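Local coordinates for holo-[acyl-carrier-protein] synthase (Helicobacter pylori, PDB 5XUK) that belongs to the 4'-phosphopantetheinyl transferase superfamily and binds coenzyme A in a pocket completed by a neighbouring subunit, at residues A[42-47]-A[106-111]. Numbering follows the deposited sequence.
With COA (coenzyme A), chain B.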
ATOM      1  N   SER A  42       9.027 -11.998   8.566  1.00 46.03           N
ATOM      2  CA  SER A  42       9.497 -12.201   7.194  1.00 44.16           C
ATOM      3  C   SER A  42       8.659 -13.226   6.419  1.00 40.68           C
ATOM      4  O   SER A  42       8.516 -13.133   5.199  1.00 40.24           O
ATOM      5  CB  SER A  42      10.952 -12.693   7.196  1.00 49.46           C
ATOM      6  OG  SER A  42      11.805 -11.825   7.929  1.00 51.96           O
ATOM      7  N   ILE A  43       8.155 -14.228   7.112  1.00 38.43           N
ATOM      8  CA  ILE A  43       7.307 -15.228   6.480  1.00 42.06           C
ATOM      9  C   ILE A  43       5.949 -14.567   6.135  1.00 40.84           C
ATOM     10  O   ILE A  43       5.530 -14.561   4.986  1.00 42.63           O
ATOM     11  CB  ILE A  43       7.148 -16.467   7.385  1.00 42.80           C
ATOM     12  CG1 ILE A  43       8.492 -17.198   7.515  1.00 44.95           C
ATOM     13  CG2 ILE A  43       6.107 -17.427   6.818  1.00 46.66           C
ATOM     14  CD1 ILE A  43       8.525 -18.221   8.629  1.00 45.49           C
ATOM     15  N   ALA A  44       5.309 -13.965   7.122  1.00 39.01           N
ATOM     16  CA  ALA A  44       4.137 -13.104   6.866  1.00 41.13           C
ATOM     17  C   ALA A  44       4.344 -12.207   5.644  1.00 40.69           C
ATOM     18  O   ALA A  44       3.488 -12.159   4.781  1.00 40.69           O
ATOM     19  CB  ALA A  44       3.811 -12.286   8.094  1.00 36.55           C
ATOM     20  N   GLY A  45       5.523 -11.594   5.526  1.00 40.90           N
ATOM     21  CA  GLY A  45       5.841 -10.698   4.424  1.00 38.52           C
ATOM     22  C   GLY A  45       5.896 -11.313   3.049  1.00 41.74           C
ATOM     23  O   GLY A  45       5.375 -10.734   2.086  1.00 41.90           O
ATOM     24  N   PHE A  46       6.545 -12.478   2.930  1.00 42.09           N
ATOM     25  CA  PHE A  46       6.592 -13.192   1.657  1.00 40.78           C
ATOM     26  C   PHE A  46       5.203 -13.682   1.309  1.00 36.62           C
ATOM     27  O   PHE A  46       4.799 -13.652   0.161  1.00 38.80           O
ATOM     28  CB  PHE A  46       7.583 -14.378   1.693  1.00 44.25           C
ATOM     29  CG  PHE A  46       9.038 -13.968   1.644  1.00 45.10           C
ATOM     30  CD1 PHE A  46       9.441 -12.655   1.942  1.00 44.13           C
ATOM     31  CD2 PHE A  46      10.021 -14.910   1.337  1.00 48.45           C
ATOM     32  CE1 PHE A  46      10.784 -12.288   1.896  1.00 44.53           C
ATOM     33  CE2 PHE A  46      11.364 -14.553   1.302  1.00 48.10           C
ATOM     34  CZ  PHE A  46      11.749 -13.242   1.584  1.00 49.13           C
ATOM     35  N   PHE A  47       4.465 -14.128   2.295  1.00 36.84           N
ATOM     36  CA  PHE A  47       3.087 -14.523   2.059  1.00 41.67           C
ATOM     37  C   PHE A  47       2.294 -13.341   1.488  1.00 44.23           C
ATOM     38  O   PHE A  47       1.597 -13.481   0.489  1.00 43.91           O
ATOM     39  CB  PHE A  47       2.445 -14.985   3.361  1.00 43.50           C
ATOM     40  CG  PHE A  47       1.083 -15.585   3.175  1.00 46.94           C
ATOM     41  CD1 PHE A  47       0.943 -16.937   2.867  1.00 46.85           C
ATOM     42  CD2 PHE A  47      -0.067 -14.796   3.288  1.00 48.85           C
ATOM     43  CE1 PHE A  47      -0.314 -17.490   2.681  1.00 48.34           C
ATOM     44  CE2 PHE A  47      -1.332 -15.349   3.104  1.00 48.69           C
ATOM     45  CZ  PHE A  47      -1.455 -16.696   2.805  1.00 48.36           C
ATOM     46  N   GLY A 106       2.736  -6.127  14.447  1.00 50.32           N
ATOM     47  CA  GLY A 106       1.799  -7.227  14.241  1.00 46.25           C
ATOM     48  C   GLY A 106       1.303  -7.406  12.822  1.00 45.06           C
ATOM     49  O   GLY A 106       0.589  -8.371  12.537  1.00 47.57           O
ATOM     50  N   PHE A 107       1.722  -6.528  11.913  1.00 46.05           N
ATOM     51  CA  PHE A 107       1.251  -6.572  10.533  1.00 48.74           C
ATOM     52  C   PHE A 107       2.352  -6.549   9.525  1.00 43.58           C
ATOM     53  O   PHE A 107       3.318  -5.808   9.675  1.00 47.19           O
ATOM     54  CB  PHE A 107       0.353  -5.368  10.228  1.00 54.57           C
ATOM     55  CG  PHE A 107      -1.017  -5.500  10.782  1.00 60.63           C
ATOM     56  CD1 PHE A 107      -1.954  -6.302  10.147  1.00 66.79           C
ATOM     57  CD2 PHE A 107      -1.373  -4.837  11.950  1.00 68.89           C
ATOM     58  CE1 PHE A 107      -3.237  -6.431  10.667  1.00 72.02           C
ATOM     59  CE2 PHE A 107      -2.651  -4.963  12.478  1.00 72.22           C
ATOM     60  CZ  PHE A 107      -3.581  -5.763  11.837  1.00 71.16           C
ATOM     61  N   ALA A 108       2.161  -7.330   8.471  1.00 39.24           N
ATOM     62  CA  ALA A 108       2.997  -7.263   7.281  1.00 39.64           C
ATOM     63  C   ALA A 108       2.129  -6.806   6.139  1.00 36.43           C
ATOM     64  O   ALA A 108       0.979  -7.215   6.050  1.00 37.50           O
ATOM     65  CB  ALA A 108       3.588  -8.644   6.948  1.00 36.84           C
ATOM     66  N   ILE A 109       2.694  -6.017   5.233  1.00 36.16           N
ATOM     67  CA  ILE A 109       2.005  -5.678   4.016  1.00 36.97           C
ATOM     68  C   ILE A 109       2.957  -5.631   2.874  1.00 35.02           C
ATOM     69  O   ILE A 109       4.144  -5.354   3.054  1.00 37.67           O
ATOM     70  CB  ILE A 109       1.314  -4.288   4.087  1.00 43.89           C
ATOM     71  CG1 ILE A 109       2.303  -3.190   4.421  1.00 45.23           C
ATOM     72  CG2 ILE A 109       0.249  -4.289   5.166  1.00 47.29           C
ATOM     73  CD1 ILE A 109       1.668  -1.816   4.343  1.00 56.24           C
ATOM     74  N   ALA A 110       2.406  -5.843   1.686  1.00 32.67           N
ATOM     75  CA  ALA A 110       3.175  -5.918   0.466  1.00 31.79           C
ATOM     76  C   ALA A 110       2.338  -5.355  -0.647  1.00 30.06           C
ATOM     77  O   ALA A 110       1.114  -5.410  -0.601  1.00 32.53           O
ATOM     78  CB  ALA A 110       3.519  -7.388   0.153  1.00 31.16           C
ATOM     79  N   VAL A 111       3.016  -4.916  -1.689  1.00 32.89           N
ATOM     80  CA  VAL A 111       2.387  -4.344  -2.866  1.00 34.79           C
ATOM     81  C   VAL A 111       3.232  -4.724  -4.066  1.00 35.27           C
ATOM     82  O   VAL A 111       4.450  -4.858  -3.962  1.00 37.03           O
ATOM     83  CB  VAL A 111       2.317  -2.793  -2.775  1.00 36.17           C
ATOM     84  CG1 VAL A 111       3.715  -2.173  -2.896  1.00 31.14           C
ATOM     85  CG2 VAL A 111       1.356  -2.257  -3.823  1.00 33.87           C
TER
HETATM   86  N1A COA B 201      15.182  -1.741  -1.043  1.00 50.61           N
HETATM   87  C2A COA B 201      13.884  -2.114  -1.005  1.00 49.48           C
HETATM   88  N3A COA B 201      13.351  -2.784   0.032  1.00 46.65           N
HETATM   89  C4A COA B 201      14.110  -3.132   1.084  1.00 49.02           C
HETATM   90  C5A COA B 201      15.531  -2.761   1.106  1.00 47.12           C
HETATM   91  C6A COA B 201      16.050  -2.015  -0.054  1.00 50.37           C
HETATM   92  N6A COA B 201      17.350  -1.623  -0.121  1.00 53.87           N
HETATM   93  N7A COA B 201      16.032  -3.233   2.259  1.00 50.43           N
HETATM   94  C8A COA B 201      15.029  -3.847   2.944  1.00 51.24           C
HETATM   95  N9A COA B 201      13.881  -3.788   2.217  1.00 52.15           N
HETATM   96  C1B COA B 201      12.589  -4.368   2.598  1.00 51.00           C
HETATM   97  C2B COA B 201      12.768  -5.858   2.906  1.00 51.34           C
HETATM   98  O2B COA B 201      11.848  -6.676   2.183  1.00 54.79           O
HETATM   99  C3B COA B 201      12.493  -5.993   4.385  1.00 53.22           C
HETATM  100  O3B COA B 201      11.737  -7.150   4.734  1.00 59.54           O
HETATM  101  P3B COA B 201      12.402  -8.629   4.842  1.00 65.60           P
HETATM  102  O7A COA B 201      13.815  -8.377   5.327  1.00 65.32           O
HETATM  103  O8A COA B 201      11.581  -9.331   5.893  1.00 58.40           O
HETATM  104  O9A COA B 201      12.259  -9.140   3.419  1.00 63.26           O
HETATM  105  C4B COA B 201      11.682  -4.753   4.665  1.00 54.69           C
HETATM  106  O4B COA B 201      12.137  -3.730   3.782  1.00 52.10           O
HETATM  107  C5B COA B 201      11.788  -4.314   6.105  1.00 55.85           C
HETATM  108  O5B COA B 201      10.471  -3.913   6.408  1.00 62.18           O
HETATM  109  P1A COA B 201      10.157  -2.699   7.365  1.00 56.03           P
HETATM  110  O1A COA B 201      10.248  -3.339   8.735  1.00 61.13           O
HETATM  111  O2A COA B 201       8.917  -1.950   6.939  1.00 60.30           O
HETATM  112  O3A COA B 201      11.358  -1.729   6.998  1.00 73.46           O
HETATM  113  P2A COA B 201      11.825  -0.599   8.031  1.00 91.25           P
HETATM  114  O4A COA B 201      10.869   0.585   7.956  1.00 87.61           O
HETATM  115  O5A COA B 201      12.070  -1.278   9.366  1.00 89.10           O
HETATM  116  O6A COA B 201      13.252  -0.226   7.358  1.00 94.76           O
HETATM  117  CBP COA B 201      14.883   0.247   5.586  1.00 95.19           C
HETATM  118  CCP COA B 201      13.608  -0.499   5.990  1.00 92.49           C
HETATM  119  CDP COA B 201      15.846  -0.694   4.879  1.00 94.89           C
HETATM  120  CEP COA B 201      14.523   1.373   4.626  1.00 89.82           C
HETATM  121  CAP COA B 201      15.557   0.780   6.865  1.00100.93           C
HETATM  122  OAP COA B 201      16.322  -0.267   7.471  1.00 99.53           O
HETATM  123  C9P COA B 201      16.463   1.953   6.651  1.00107.21           C
HETATM  124  O9P COA B 201      17.252   1.979   5.720  1.00113.55           O
HETATM  125  N8P COA B 201      16.348   2.926   7.558  1.00108.06           N
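The methyl group of Ala108, on strand 107-114, rests against the backbone of helix 40-56 at Gly45, with 3.8 Å between Ala108 CB and Gly45 N. Ala44 supplies a second methyl, its CB meeting Ala108 CB at 3.8 Å. The CA atoms of Gly45 and Ala108 lie 5.3 Å apart. One strand repeat further on, Ala110 CB makes a looser approach to Gly45 O at 4.3 Å. No hydrogen bond links the segments, whose axes run at 32° to each other; the contact is made by the methyl groups of Ala44, Ala108 and Ala110 and the backbone of Gly45. Ala44 also touches Ile9 and Ile12 of helix 9-15.

Ser42 and Phe46, one helical turn apart, start away from the strand, and their ends meet coenzyme A. In Phe46, chi1 of -74° sets CG beside the backbone N, and the ring carried from there brings its CE1 edge to 3.8 Å from phosphate oxygen O9A of coenzyme A, which lies near the ring plane. Ser42 OG is 3.2 Å from O8A of the same phosphate. Ile109 and Val111 pack on Ile4 and Ile2 of the second subunit. The arrangement is helix-on-sheet packing beside the coenzyme A pocket of a trimeric AcpS-type protein.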